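Local coordinates for protein putative oxidoreductase (Klebsiella pneumoniae subsp. pneumoniae MGH 78578, PDB 3E82) that probably acts as a nucleotide-dependent oxidoreductase of the Gfo/Idh/MocA family, pairing a Rossmann-type dinucleotide-binding domain with a C-terminal alpha/beta domain, at residues V71-P76 and A81-L86; E106-I111 and D349-T354; M304-A309 and A315-P320. All coordinates share one frame; numbering follows the deposited sequence.

Interaction 1. Residues V71-P76 and A81-L86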
ATOM      1  N   VAL B  71     -11.820 -20.137 -32.315  1.00 18.48           N
ATOM      2  CA  VAL B  71     -10.460 -20.549 -32.001  1.00 17.74           C
ATOM      3  C   VAL B  71     -10.067 -20.025 -30.619  1.00 18.59           C
ATOM      4  O   VAL B  71     -10.244 -18.843 -30.330  1.00 17.48           O
ATOM      5  CB  VAL B  71      -9.463 -19.988 -33.059  1.00 17.96           C
ATOM      6  CG1 VAL B  71      -8.027 -20.241 -32.629  1.00 16.87           C
ATOM      7  CG2 VAL B  71      -9.733 -20.640 -34.419  1.00 17.06           C
ATOM      8  N   VAL B  72      -9.557 -20.912 -29.766  1.00 17.66           N
ATOM      9  CA  VAL B  72      -9.100 -20.536 -28.430  1.00 17.69           C
ATOM     10  C   VAL B  72      -7.572 -20.712 -28.449  1.00 18.14           C
ATOM     11  O   VAL B  72      -7.063 -21.830 -28.540  1.00 17.48           O
ATOM     12  CB  VAL B  72      -9.725 -21.442 -27.327  1.00 17.52           C
ATOM     13  CG1 VAL B  72      -9.112 -21.118 -25.971  1.00 16.13           C
ATOM     14  CG2 VAL B  72     -11.239 -21.239 -27.271  1.00 19.05           C
ATOM     15  N   ILE B  73      -6.850 -19.602 -28.371  1.00 18.15           N
ATOM     16  CA  ILE B  73      -5.394 -19.632 -28.424  1.00 17.80           C
ATOM     17  C   ILE B  73      -4.731 -19.734 -27.056  1.00 18.79           C
ATOM     18  O   ILE B  73      -4.778 -18.808 -26.241  1.00 20.13           O
ATOM     19  CB  ILE B  73      -4.888 -18.403 -29.182  1.00 17.49           C
ATOM     20  CG1 ILE B  73      -5.555 -18.376 -30.565  1.00 19.40           C
ATOM     21  CG2 ILE B  73      -3.365 -18.430 -29.295  1.00 16.71           C
ATOM     22  CD1 ILE B  73      -5.075 -17.267 -31.463  1.00 20.34           C
ATOM     23  N   ALA B  74      -4.108 -20.882 -26.821  1.00 18.63           N
ATOM     24  CA  ALA B  74      -3.434 -21.168 -25.562  1.00 19.05           C
ATOM     25  C   ALA B  74      -2.034 -21.723 -25.839  1.00 20.02           C
ATOM     26  O   ALA B  74      -1.529 -22.565 -25.102  1.00 20.10           O
ATOM     27  CB  ALA B  74      -4.250 -22.179 -24.761  1.00 17.92           C
ATOM     28  N   SER B  75      -1.431 -21.249 -26.921  1.00 21.77           N
ATOM     29  CA  SER B  75      -0.089 -21.660 -27.329  1.00 22.99           C
ATOM     30  C   SER B  75       0.907 -20.651 -26.732  1.00 22.60           C
ATOM     31  O   SER B  75       0.494 -19.731 -26.026  1.00 22.12           O
ATOM     32  CB  SER B  75      -0.021 -21.671 -28.859  1.00 22.45           C
ATOM     33  OG  SER B  75      -0.541 -20.466 -29.397  1.00 22.18           O
ATOM     34  N   PRO B  76       2.223 -20.815 -26.991  1.00 22.67           N
ATOM     35  CA  PRO B  76       3.223 -19.882 -26.450  1.00 22.61           C
ATOM     36  C   PRO B  76       2.914 -18.410 -26.728  1.00 23.79           C
ATOM     37  O   PRO B  76       2.354 -18.069 -27.771  1.00 24.79           O
ATOM     38  CB  PRO B  76       4.515 -20.330 -27.127  1.00 23.12           C
ATOM     39  CG  PRO B  76       4.324 -21.818 -27.251  1.00 23.14           C
ATOM     40  CD  PRO B  76       2.882 -21.903 -27.743  1.00 23.20           C
ATOM     41  N   ALA B  81      -0.411 -13.227 -31.126  1.00 21.95           N
ATOM     42  CA  ALA B  81      -0.738 -12.226 -32.142  1.00 22.07           C
ATOM     43  C   ALA B  81      -0.837 -12.803 -33.556  1.00 23.60           C
ATOM     44  O   ALA B  81      -1.824 -12.575 -34.261  1.00 24.58           O
ATOM     45  CB  ALA B  81       0.284 -11.096 -32.108  1.00 22.26           C
ATOM     46  N   PRO B  82       0.183 -13.556 -33.996  1.00 24.04           N
ATOM     47  CA  PRO B  82       0.118 -14.125 -35.345  1.00 23.23           C
ATOM     48  C   PRO B  82      -1.021 -15.123 -35.576  1.00 22.79           C
ATOM     49  O   PRO B  82      -1.673 -15.079 -36.616  1.00 21.84           O
ATOM     50  CB  PRO B  82       1.508 -14.740 -35.532  1.00 24.68           C
ATOM     51  CG  PRO B  82       1.972 -15.015 -34.141  1.00 26.25           C
ATOM     52  CD  PRO B  82       1.494 -13.813 -33.375  1.00 24.62           C
ATOM     53  N   LEU B  83      -1.268 -16.016 -34.617  1.00 21.37           N
ATOM     54  CA  LEU B  83      -2.350 -16.994 -34.761  1.00 21.37           C
ATOM     55  C   LEU B  83      -3.726 -16.331 -34.714  1.00 22.53           C
ATOM     56  O   LEU B  83      -4.654 -16.767 -35.398  1.00 21.93           O
ATOM     57  CB  LEU B  83      -2.259 -18.073 -33.676  1.00 22.25           C
ATOM     58  CG  LEU B  83      -1.167 -19.127 -33.875  1.00 22.34           C
ATOM     59  CD1 LEU B  83      -1.045 -20.010 -32.640  1.00 23.67           C
ATOM     60  CD2 LEU B  83      -1.508 -19.963 -35.104  1.00 25.58           C
ATOM     61  N   ALA B  84      -3.859 -15.287 -33.901  1.00 20.47           N
ATOM     62  CA  ALA B  84      -5.122 -14.575 -33.795  1.00 22.46           C
ATOM     63  C   ALA B  84      -5.354 -13.912 -35.146  1.00 23.42           C
ATOM     64  O   ALA B  84      -6.472 -13.874 -35.655  1.00 22.45           O
ATOM     65  CB  ALA B  84      -5.042 -13.520 -32.696  1.00 22.21           C
ATOM     66  N   ARG B  85      -4.273 -13.401 -35.723  1.00 23.65           N
ATOM     67  CA  ARG B  85      -4.333 -12.741 -37.019  1.00 26.66           C
ATOM     68  C   ARG B  85      -4.808 -13.726 -38.086  1.00 25.72           C
ATOM     69  O   ARG B  85      -5.685 -13.414 -38.891  1.00 24.57           O
ATOM     70  CB  ARG B  85      -2.947 -12.214 -37.390  1.00 28.23           C
ATOM     71  CG  ARG B  85      -2.964 -10.992 -38.275  1.00 33.33           C
ATOM     72  CD  ARG B  85      -1.554 -10.470 -38.516  1.00 36.49           C
ATOM     73  NE  ARG B  85      -1.519  -9.014 -38.616  1.00 40.57           N
ATOM     74  CZ  ARG B  85      -1.379  -8.193 -37.578  1.00 42.97           C
ATOM     75  NH1 ARG B  85      -1.256  -8.687 -36.354  1.00 45.97           N
ATOM     76  NH2 ARG B  85      -1.357  -6.879 -37.761  1.00 44.46           N
ATOM     77  N   LEU B  86      -4.217 -14.918 -38.078  1.00 25.73           N
ATOM     78  CA  LEU B  86      -4.561 -15.956 -39.037  1.00 25.47           C
ATOM     79  C   LEU B  86      -6.007 -16.408 -38.859  1.00 24.85           C
ATOM     80  O   LEU B  86      -6.741 -16.575 -39.832  1.00 23.72           O
ATOM     81  CB  LEU B  86      -3.631 -17.156 -38.863  1.00 26.63           C
ATOM     82  CG  LEU B  86      -3.732 -18.208 -39.968  1.00 27.90           C
ATOM     83  CD1 LEU B  86      -3.278 -17.593 -41.288  1.00 29.91           C
ATOM     84  CD2 LEU B  86      -2.874 -19.406 -39.621  1.00 28.93           C
TER
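Ile73 and Leu83 bury the most surface here, where strand 70-73 of the parallel sheet is covered by helix 80-89, the helix of a beta-alpha-beta unit that returns the chain to strand 93-96. The end of Ile73 does the touching: its CD1 lies 3.7 Å from Leu83 CB and 3.9 Å from Ala84 CB, and it presses on the helix backbone itself, 3.4 Å from Ala84 N. CG1 sits opposite the carbonyl carbon (chi1 -56°) and the chain runs on extended, which carries CD1 to the helix. Leu83, touched by Ile73 at CB, uses one terminal methyl, CD1, against Ser75 OG at 3.3 Å, just past the end of the strand. Ser75 OG, hydrogen-bonded to Thr79 OG1, can therefore lie against the Leu83 methyl without lacking a polar partner. Leu83 also touches Ile13 of strand 8-13, and Ala84 rests on Leu110 of helix 104-116. Between the two segments the joint is therefore one of dispersion and shape, as in the core of a Rossmann fold, with the polar side-chain bonding of Ser75 directed to the turn before the helix.

Interaction 2. Residues E106-I111 and D349-T354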
ATOM      1  N   GLU B 106       0.109  -3.972 -32.147  1.00 20.43           N
ATOM      2  CA  GLU B 106      -0.449  -5.205 -32.692  1.00 21.57           C
ATOM      3  C   GLU B 106      -1.830  -5.456 -32.092  1.00 21.11           C
ATOM      4  O   GLU B 106      -2.725  -5.952 -32.775  1.00 20.89           O
ATOM      5  CB  GLU B 106       0.469  -6.400 -32.426  1.00 24.38           C
ATOM      6  CG  GLU B 106       1.877  -6.214 -32.985  1.00 31.30           C
ATOM      7  CD  GLU B 106       2.427  -7.465 -33.658  1.00 34.29           C
ATOM      8  OE1 GLU B 106       2.134  -8.587 -33.184  1.00 32.79           O
ATOM      9  OE2 GLU B 106       3.166  -7.320 -34.659  1.00 37.45           O
ATOM     10  N   ALA B 107      -2.010  -5.108 -30.819  1.00 20.29           N
ATOM     11  CA  ALA B 107      -3.318  -5.286 -30.195  1.00 19.48           C
ATOM     12  C   ALA B 107      -4.314  -4.431 -30.989  1.00 18.65           C
ATOM     13  O   ALA B 107      -5.385  -4.893 -31.370  1.00 17.12           O
ATOM     14  CB  ALA B 107      -3.278  -4.835 -28.736  1.00 18.61           C
ATOM     15  N   ARG B 108      -3.947  -3.183 -31.254  1.00 19.61           N
ATOM     16  CA  ARG B 108      -4.835  -2.294 -31.997  1.00 19.93           C
ATOM     17  C   ARG B 108      -5.111  -2.830 -33.394  1.00 21.14           C
ATOM     18  O   ARG B 108      -6.226  -2.698 -33.907  1.00 19.85           O
ATOM     19  CB  ARG B 108      -4.243  -0.884 -32.087  1.00 19.74           C
ATOM     20  CG  ARG B 108      -4.262  -0.147 -30.761  1.00 19.13           C
ATOM     21  CD  ARG B 108      -3.904   1.328 -30.899  1.00 20.06           C
ATOM     22  NE  ARG B 108      -4.192   2.052 -29.662  1.00 21.22           N
ATOM     23  CZ  ARG B 108      -3.288   2.377 -28.744  1.00 22.09           C
ATOM     24  NH1 ARG B 108      -2.013   2.057 -28.916  1.00 21.01           N
ATOM     25  NH2 ARG B 108      -3.666   3.002 -27.634  1.00 21.08           N
ATOM     26  N   GLU B 109      -4.098  -3.438 -34.005  1.00 20.39           N
ATOM     27  CA  GLU B 109      -4.265  -3.985 -35.343  1.00 23.44           C
ATOM     28  C   GLU B 109      -5.274  -5.131 -35.309  1.00 21.08           C
ATOM     29  O   GLU B 109      -6.141  -5.214 -36.174  1.00 19.99           O
ATOM     30  CB  GLU B 109      -2.916  -4.450 -35.907  1.00 25.35           C
ATOM     31  CG  GLU B 109      -1.886  -3.320 -35.989  1.00 32.92           C
ATOM     32  CD  GLU B 109      -0.578  -3.732 -36.656  1.00 36.53           C
ATOM     33  OE1 GLU B 109      -0.143  -4.895 -36.473  1.00 40.12           O
ATOM     34  OE2 GLU B 109       0.023  -2.879 -37.347  1.00 37.73           O
ATOM     35  N   LEU B 110      -5.179  -5.995 -34.298  1.00 18.75           N
ATOM     36  CA  LEU B 110      -6.115  -7.112 -34.172  1.00 18.13           C
ATOM     37  C   LEU B 110      -7.545  -6.617 -33.955  1.00 19.00           C
ATOM     38  O   LEU B 110      -8.487  -7.146 -34.544  1.00 19.26           O
ATOM     39  CB  LEU B 110      -5.704  -8.044 -33.025  1.00 18.60           C
ATOM     40  CG  LEU B 110      -4.404  -8.819 -33.259  1.00 19.76           C
ATOM     41  CD1 LEU B 110      -4.182  -9.804 -32.128  1.00 20.49           C
ATOM     42  CD2 LEU B 110      -4.482  -9.568 -34.599  1.00 23.27           C
ATOM     43  N   ILE B 111      -7.705  -5.599 -33.112  1.00 17.60           N
ATOM     44  CA  ILE B 111      -9.025  -5.038 -32.853  1.00 18.35           C
ATOM     45  C   ILE B 111      -9.644  -4.559 -34.172  1.00 19.12           C
ATOM     46  O   ILE B 111     -10.793  -4.886 -34.483  1.00 18.88           O
ATOM     47  CB  ILE B 111      -8.934  -3.868 -31.838  1.00 18.23           C
ATOM     48  CG1 ILE B 111      -8.513  -4.415 -30.463  1.00 18.07           C
ATOM     49  CG2 ILE B 111     -10.287  -3.154 -31.722  1.00 18.33           C
ATOM     50  CD1 ILE B 111      -8.297  -3.347 -29.398  1.00 18.94           C
ATOM     51  N   ASP B 349      -8.671   8.928 -28.142  1.00 33.61           N
ATOM     52  CA  ASP B 349      -9.952   9.462 -27.703  1.00 36.24           C
ATOM     53  C   ASP B 349     -11.086   8.499 -28.008  1.00 35.89           C
ATOM     54  O   ASP B 349     -11.997   8.332 -27.203  1.00 36.56           O
ATOM     55  CB  ASP B 349     -10.213  10.805 -28.375  1.00 41.09           C
ATOM     56  CG  ASP B 349      -9.288  11.886 -27.870  1.00 45.43           C
ATOM     57  OD1 ASP B 349      -9.472  12.336 -26.720  1.00 49.10           O
ATOM     58  OD2 ASP B 349      -8.366  12.273 -28.616  1.00 49.91           O
ATOM     59  N   ASP B 350     -11.030   7.858 -29.170  1.00 35.79           N
ATOM     60  CA  ASP B 350     -12.070   6.914 -29.542  1.00 36.20           C
ATOM     61  C   ASP B 350     -12.032   5.676 -28.642  1.00 34.08           C
ATOM     62  O   ASP B 350     -13.072   5.085 -28.338  1.00 35.51           O
ATOM     63  CB  ASP B 350     -11.930   6.514 -31.016  1.00 39.55           C
ATOM     64  CG  ASP B 350     -12.118   7.696 -31.962  1.00 44.12           C
ATOM     65  OD1 ASP B 350     -12.786   8.681 -31.568  1.00 46.29           O
ATOM     66  OD2 ASP B 350     -11.607   7.638 -33.104  1.00 45.54           O
ATOM     67  N   GLU B 351     -10.838   5.283 -28.215  1.00 31.36           N
ATOM     68  CA  GLU B 351     -10.714   4.126 -27.337  1.00 30.45           C
ATOM     69  C   GLU B 351     -11.289   4.490 -25.967  1.00 30.60           C
ATOM     70  O   GLU B 351     -11.979   3.688 -25.338  1.00 29.67           O
ATOM     71  CB  GLU B 351      -9.247   3.694 -27.236  1.00 27.87           C
ATOM     72  CG  GLU B 351      -8.745   3.063 -28.535  1.00 26.79           C
ATOM     73  CD  GLU B 351      -7.237   2.930 -28.615  1.00 25.48           C
ATOM     74  OE1 GLU B 351      -6.524   3.563 -27.803  1.00 25.38           O
ATOM     75  OE2 GLU B 351      -6.762   2.199 -29.513  1.00 24.59           O
ATOM     76  N   ARG B 352     -11.021   5.715 -25.529  1.00 31.64           N
ATOM     77  CA  ARG B 352     -11.524   6.201 -24.247  1.00 35.31           C
ATOM     78  C   ARG B 352     -13.041   6.334 -24.263  1.00 37.10           C
ATOM     79  O   ARG B 352     -13.701   6.039 -23.266  1.00 38.79           O
ATOM     80  CB  ARG B 352     -10.909   7.555 -23.916  1.00 33.93           C
ATOM     81  CG  ARG B 352      -9.429   7.507 -23.630  1.00 34.49           C
ATOM     82  CD  ARG B 352      -8.845   8.903 -23.716  1.00 35.83           C
ATOM     83  NE  ARG B 352      -7.418   8.923 -23.422  1.00 36.21           N
ATOM     84  CZ  ARG B 352      -6.911   8.715 -22.214  1.00 37.60           C
ATOM     85  NH1 ARG B 352      -7.721   8.475 -21.190  1.00 36.22           N
ATOM     86  NH2 ARG B 352      -5.595   8.749 -22.030  1.00 38.09           N
ATOM     87  N   ASN B 353     -13.593   6.789 -25.388  1.00 38.74           N
ATOM     88  CA  ASN B 353     -15.042   6.945 -25.509  1.00 39.63           C
ATOM     89  C   ASN B 353     -15.678   5.585 -25.337  1.00 39.22           C
ATOM     90  O   ASN B 353     -16.627   5.414 -24.571  1.00 39.35           O
ATOM     91  CB  ASN B 353     -15.435   7.487 -26.886  1.00 42.37           C
ATOM     92  CG  ASN B 353     -14.945   8.898 -27.121  1.00 44.62           C
ATOM     93  OD1 ASN B 353     -14.685   9.643 -26.176  1.00 45.46           O
ATOM     94  ND2 ASN B 353     -14.833   9.283 -28.392  1.00 47.05           N
ATOM     95  N   THR B 354     -15.143   4.616 -26.068  1.00 37.95           N
ATOM     96  CA  THR B 354     -15.649   3.261 -26.001  1.00 37.20           C
ATOM     97  C   THR B 354     -15.559   2.770 -24.557  1.00 38.16           C
ATOM     98  O   THR B 354     -16.479   2.133 -24.050  1.00 38.86           O
ATOM     99  CB  THR B 354     -14.831   2.332 -26.909  1.00 37.40           C
ATOM    100  OG1 THR B 354     -14.772   2.884 -28.232  1.00 36.75           O
ATOM    101  CG2 THR B 354     -15.471   0.957 -26.964  1.00 36.86           C
TER
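Arg108 and Glu351 reach across from helix 104-116 and helix 349-356, their side chains crossing at about a right angle while their charged ends meet edge to edge, nearly coplanar, the guanidinium and carboxylate planes 13° apart. The arginine offers its side edge, NE and NH2, rather than its two terminal nitrogens. NE bonds to Glu351 OE2 at 2.6 Å and NH2 to Glu351 OE1 at 2.9 Å, with N-H...O angles of 157° and 162°. Each oxygen accepts an N-H through its syn lone pair, and both lie close to the guanidinium plane, so the paired bonds fix the rotation of the two groups together. Both chains are extended beyond CG, which lets them span helices whose nearest CA atoms, those of Arg108 and Glu351, remain 9.9 Å apart. Second partners steady each end: Arg108 NH2 also donates to Asp346 O, and Glu351 OE1 accepts from Ser348 N, just ahead of the glutamate's own helix. Leu324 of helix 320-339 packs against Glu351. This side-on, bidentate salt bridge ties a helix of the Rossmann domain to one near the C-terminus; the opposite charges probably offset each other where both residues are still partly exposed, and the planar geometry makes the pairing of the two end groups sensitive to direction.

Interaction 3. Residues M304-A309 and A315-P320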
HETATM    1  N   MSE B 304     -19.670 -18.938 -21.004  1.00 21.06           N
HETATM    2  CA  MSE B 304     -21.121 -18.913 -21.150  1.00 22.51           C
HETATM    3  C   MSE B 304     -21.518 -17.597 -21.814  1.00 21.37           C
HETATM    4  O   MSE B 304     -22.398 -17.561 -22.676  1.00 19.45           O
HETATM    5  CB  MSE B 304     -21.792 -19.041 -19.786  1.00 25.95           C
HETATM    6  CG  MSE B 304     -21.370 -20.279 -19.032  1.00 35.09           C
HETATM    7 SE   MSE B 304     -22.269 -20.467 -17.335  1.00 47.75          SE
HETATM    8  CE  MSE B 304     -20.854 -20.064 -16.105  1.00 47.01           C
ATOM      9  N   LEU B 305     -20.844 -16.519 -21.424  1.00 20.08           N
ATOM     10  CA  LEU B 305     -21.131 -15.206 -21.993  1.00 19.85           C
ATOM     11  C   LEU B 305     -20.591 -15.074 -23.421  1.00 19.51           C
ATOM     12  O   LEU B 305     -21.232 -14.467 -24.281  1.00 17.48           O
ATOM     13  CB  LEU B 305     -20.568 -14.109 -21.083  1.00 19.79           C
ATOM     14  CG  LEU B 305     -21.235 -14.019 -19.698  1.00 20.50           C
ATOM     15  CD1 LEU B 305     -20.500 -13.006 -18.831  1.00 21.99           C
ATOM     16  CD2 LEU B 305     -22.706 -13.612 -19.855  1.00 21.31           C
ATOM     17  N   ILE B 306     -19.418 -15.648 -23.682  1.00 20.48           N
ATOM     18  CA  ILE B 306     -18.854 -15.599 -25.029  1.00 19.89           C
ATOM     19  C   ILE B 306     -19.821 -16.376 -25.929  1.00 20.04           C
ATOM     20  O   ILE B 306     -20.086 -15.990 -27.072  1.00 20.49           O
ATOM     21  CB  ILE B 306     -17.459 -16.269 -25.082  1.00 20.38           C
ATOM     22  CG1 ILE B 306     -16.382 -15.314 -24.527  1.00 20.16           C
ATOM     23  CG2 ILE B 306     -17.167 -16.735 -26.503  1.00 17.85           C
ATOM     24  CD1 ILE B 306     -16.036 -14.128 -25.425  1.00 20.57           C
ATOM     25  N   ARG B 307     -20.334 -17.482 -25.397  1.00 20.43           N
ATOM     26  CA  ARG B 307     -21.295 -18.320 -26.111  1.00 23.31           C
ATOM     27  C   ARG B 307     -22.506 -17.463 -26.462  1.00 23.72           C
ATOM     28  O   ARG B 307     -22.893 -17.350 -27.624  1.00 23.72           O
ATOM     29  CB  ARG B 307     -21.749 -19.484 -25.218  1.00 22.55           C
ATOM     30  CG  ARG B 307     -22.797 -20.399 -25.845  1.00 25.21           C
ATOM     31  CD  ARG B 307     -23.427 -21.307 -24.786  1.00 26.09           C
ATOM     32  NE  ARG B 307     -24.020 -20.495 -23.725  1.00 26.59           N
ATOM     33  CZ  ARG B 307     -24.443 -20.958 -22.555  1.00 27.33           C
ATOM     34  NH1 ARG B 307     -24.351 -22.251 -22.268  1.00 25.60           N
ATOM     35  NH2 ARG B 307     -24.949 -20.115 -21.661  1.00 26.75           N
ATOM     36  N   ASP B 308     -23.092 -16.848 -25.442  1.00 23.38           N
ATOM     37  CA  ASP B 308     -24.265 -16.016 -25.646  1.00 23.49           C
ATOM     38  C   ASP B 308     -23.997 -14.879 -26.619  1.00 23.04           C
ATOM     39  O   ASP B 308     -24.860 -14.532 -27.436  1.00 20.69           O
ATOM     40  CB  ASP B 308     -24.760 -15.469 -24.308  1.00 24.89           C
ATOM     41  CG  ASP B 308     -25.231 -16.570 -23.377  1.00 27.00           C
ATOM     42  OD1 ASP B 308     -25.588 -17.648 -23.893  1.00 26.65           O
ATOM     43  OD2 ASP B 308     -25.250 -16.361 -22.142  1.00 27.78           O
ATOM     44  N   ALA B 309     -22.799 -14.305 -26.544  1.00 20.97           N
ATOM     45  CA  ALA B 309     -22.437 -13.217 -27.436  1.00 22.14           C
ATOM     46  C   ALA B 309     -22.366 -13.732 -28.877  1.00 24.20           C
ATOM     47  O   ALA B 309     -22.800 -13.051 -29.806  1.00 23.90           O
ATOM     48  CB  ALA B 309     -21.102 -12.614 -27.015  1.00 20.39           C
ATOM     49  N   ALA B 315     -23.688  -8.556 -25.966  1.00 24.30           N
ATOM     50  CA  ALA B 315     -22.430  -8.032 -26.467  1.00 25.02           C
ATOM     51  C   ALA B 315     -21.259  -8.848 -25.917  1.00 23.35           C
ATOM     52  O   ALA B 315     -21.391  -9.563 -24.917  1.00 20.73           O
ATOM     53  CB  ALA B 315     -22.282  -6.562 -26.069  1.00 26.57           C
ATOM     54  N   ASN B 316     -20.121  -8.751 -26.596  1.00 22.40           N
ATOM     55  CA  ASN B 316     -18.896  -9.437 -26.187  1.00 20.71           C
ATOM     56  C   ASN B 316     -18.706  -9.136 -24.696  1.00 20.66           C
ATOM     57  O   ASN B 316     -18.652  -7.974 -24.300  1.00 20.25           O
ATOM     58  CB  ASN B 316     -17.717  -8.855 -26.971  1.00 20.78           C
ATOM     59  CG  ASN B 316     -16.428  -9.639 -26.787  1.00 20.08           C
ATOM     60  OD1 ASN B 316     -16.261 -10.382 -25.815  1.00 18.30           O
ATOM     61  ND2 ASN B 316     -15.494  -9.455 -27.724  1.00 16.32           N
ATOM     62  N   PRO B 317     -18.606 -10.169 -23.849  1.00 20.87           N
ATOM     63  CA  PRO B 317     -18.422  -9.886 -22.420  1.00 20.70           C
ATOM     64  C   PRO B 317     -17.071  -9.241 -22.112  1.00 22.72           C
ATOM     65  O   PRO B 317     -16.920  -8.530 -21.113  1.00 20.78           O
ATOM     66  CB  PRO B 317     -18.569 -11.259 -21.775  1.00 21.45           C
ATOM     67  CG  PRO B 317     -17.989 -12.173 -22.832  1.00 19.59           C
ATOM     68  CD  PRO B 317     -18.609 -11.620 -24.106  1.00 19.97           C
ATOM     69  N   VAL B 318     -16.088  -9.487 -22.971  1.00 21.43           N
ATOM     70  CA  VAL B 318     -14.765  -8.920 -22.775  1.00 21.40           C
ATOM     71  C   VAL B 318     -14.244  -8.390 -24.100  1.00 21.01           C
ATOM     72  O   VAL B 318     -13.447  -9.044 -24.767  1.00 19.32           O
ATOM     73  CB  VAL B 318     -13.778  -9.973 -22.244  1.00 22.06           C
ATOM     74  CG1 VAL B 318     -12.412  -9.325 -21.976  1.00 20.87           C
ATOM     75  CG2 VAL B 318     -14.345 -10.626 -20.988  1.00 21.92           C
ATOM     76  N   PRO B 319     -14.716  -7.207 -24.515  1.00 21.32           N
ATOM     77  CA  PRO B 319     -14.257  -6.628 -25.783  1.00 19.46           C
ATOM     78  C   PRO B 319     -12.753  -6.380 -25.744  1.00 21.15           C
ATOM     79  O   PRO B 319     -12.187  -6.046 -24.696  1.00 20.52           O
ATOM     80  CB  PRO B 319     -15.073  -5.349 -25.899  1.00 19.53           C
ATOM     81  CG  PRO B 319     -15.369  -4.999 -24.458  1.00 21.96           C
ATOM     82  CD  PRO B 319     -15.703  -6.335 -23.861  1.00 19.27           C
ATOM     83  N   PRO B 320     -12.082  -6.548 -26.891  1.00 20.97           N
ATOM     84  CA  PRO B 320     -10.632  -6.349 -26.972  1.00 20.51           C
ATOM     85  C   PRO B 320     -10.098  -5.010 -26.465  1.00 20.25           C
ATOM     86  O   PRO B 320      -8.981  -4.945 -25.944  1.00 19.10           O
ATOM     87  CB  PRO B 320     -10.320  -6.606 -28.452  1.00 20.36           C
ATOM     88  CG  PRO B 320     -11.619  -6.321 -29.162  1.00 19.92           C
ATOM     89  CD  PRO B 320     -12.665  -6.855 -28.215  1.00 21.26           C
TER
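Pro317 is the residue most covered in this contact, its ring set against the face of helix 300-310 that carries Leu305, Ile306 and Ala309. Leu305 and the Pro317 ring run alongside each other, head to tail, with Leu305 CB 3.5 Å from Pro317 CB and Leu305 CD1 also touching that carbon. Ile306 comes to the ring at about a right angle, its CD1 3.8 Å from Pro317 CG. Although the CA-CB bond of Ile306 does not head for the loop, the side chain bends back to it: CG1 is opposite the carbonyl carbon and a second turn at chi2 (-72°) brings CD1 round. The small methyl of Ala309 completes the set, 4.0 Å from Pro317 CD and 3.7 Å from Ala315 O, and lets the loop backbone come close where the CA atoms of Ala309 and Ala315 are 5.3 Å apart.

Asn316 belongs to the first shell too and links it to the next: it lies alongside Ile306, its OD1 3.8 Å from Ile306 CD1. The same oxygen accepts from Val318 N at 3.0 Å, closing an Asx turn around Pro317; the donor stands above the amide's carbonyl plane and not on a lone pair. The other end of the amide, ND2, donates to Leu121 O, while Val318 O accepts from Ser122 OG. These bonds tie the loop to the start of strand 121-123, an outermost strand of the parallel sheet, and Ile306 packs on Ser122 as well. Division of labour follows from the chemistry: mainly apolar carbons of the proline and the helix make the contact between the segments, whereas the amide of Asn316 shapes the turn and secures it to the Rossmann sheet.

How the interactions relate
Interactions 1 and 2 lie with centres about 19 Å apart and meet through helices 80-89 and 104-116, where Arg85 forms a salt bridge with Glu109. Interaction 3 is about 17 Å from interaction 2, centre to centre, and touches it where Ile111 packs on Pro320; it does not touch interaction 1, nearest atoms being about 7 Å apart. Along the chain interaction 1 closes first, within the Rossmann domain. Interaction 2 then joins that domain to residues 349-354 near the C-terminus, and interaction 3 falls between its two halves in sequence. Both segments of interaction 3 belong to the C-terminal family region, yet they touch the Rossmann part.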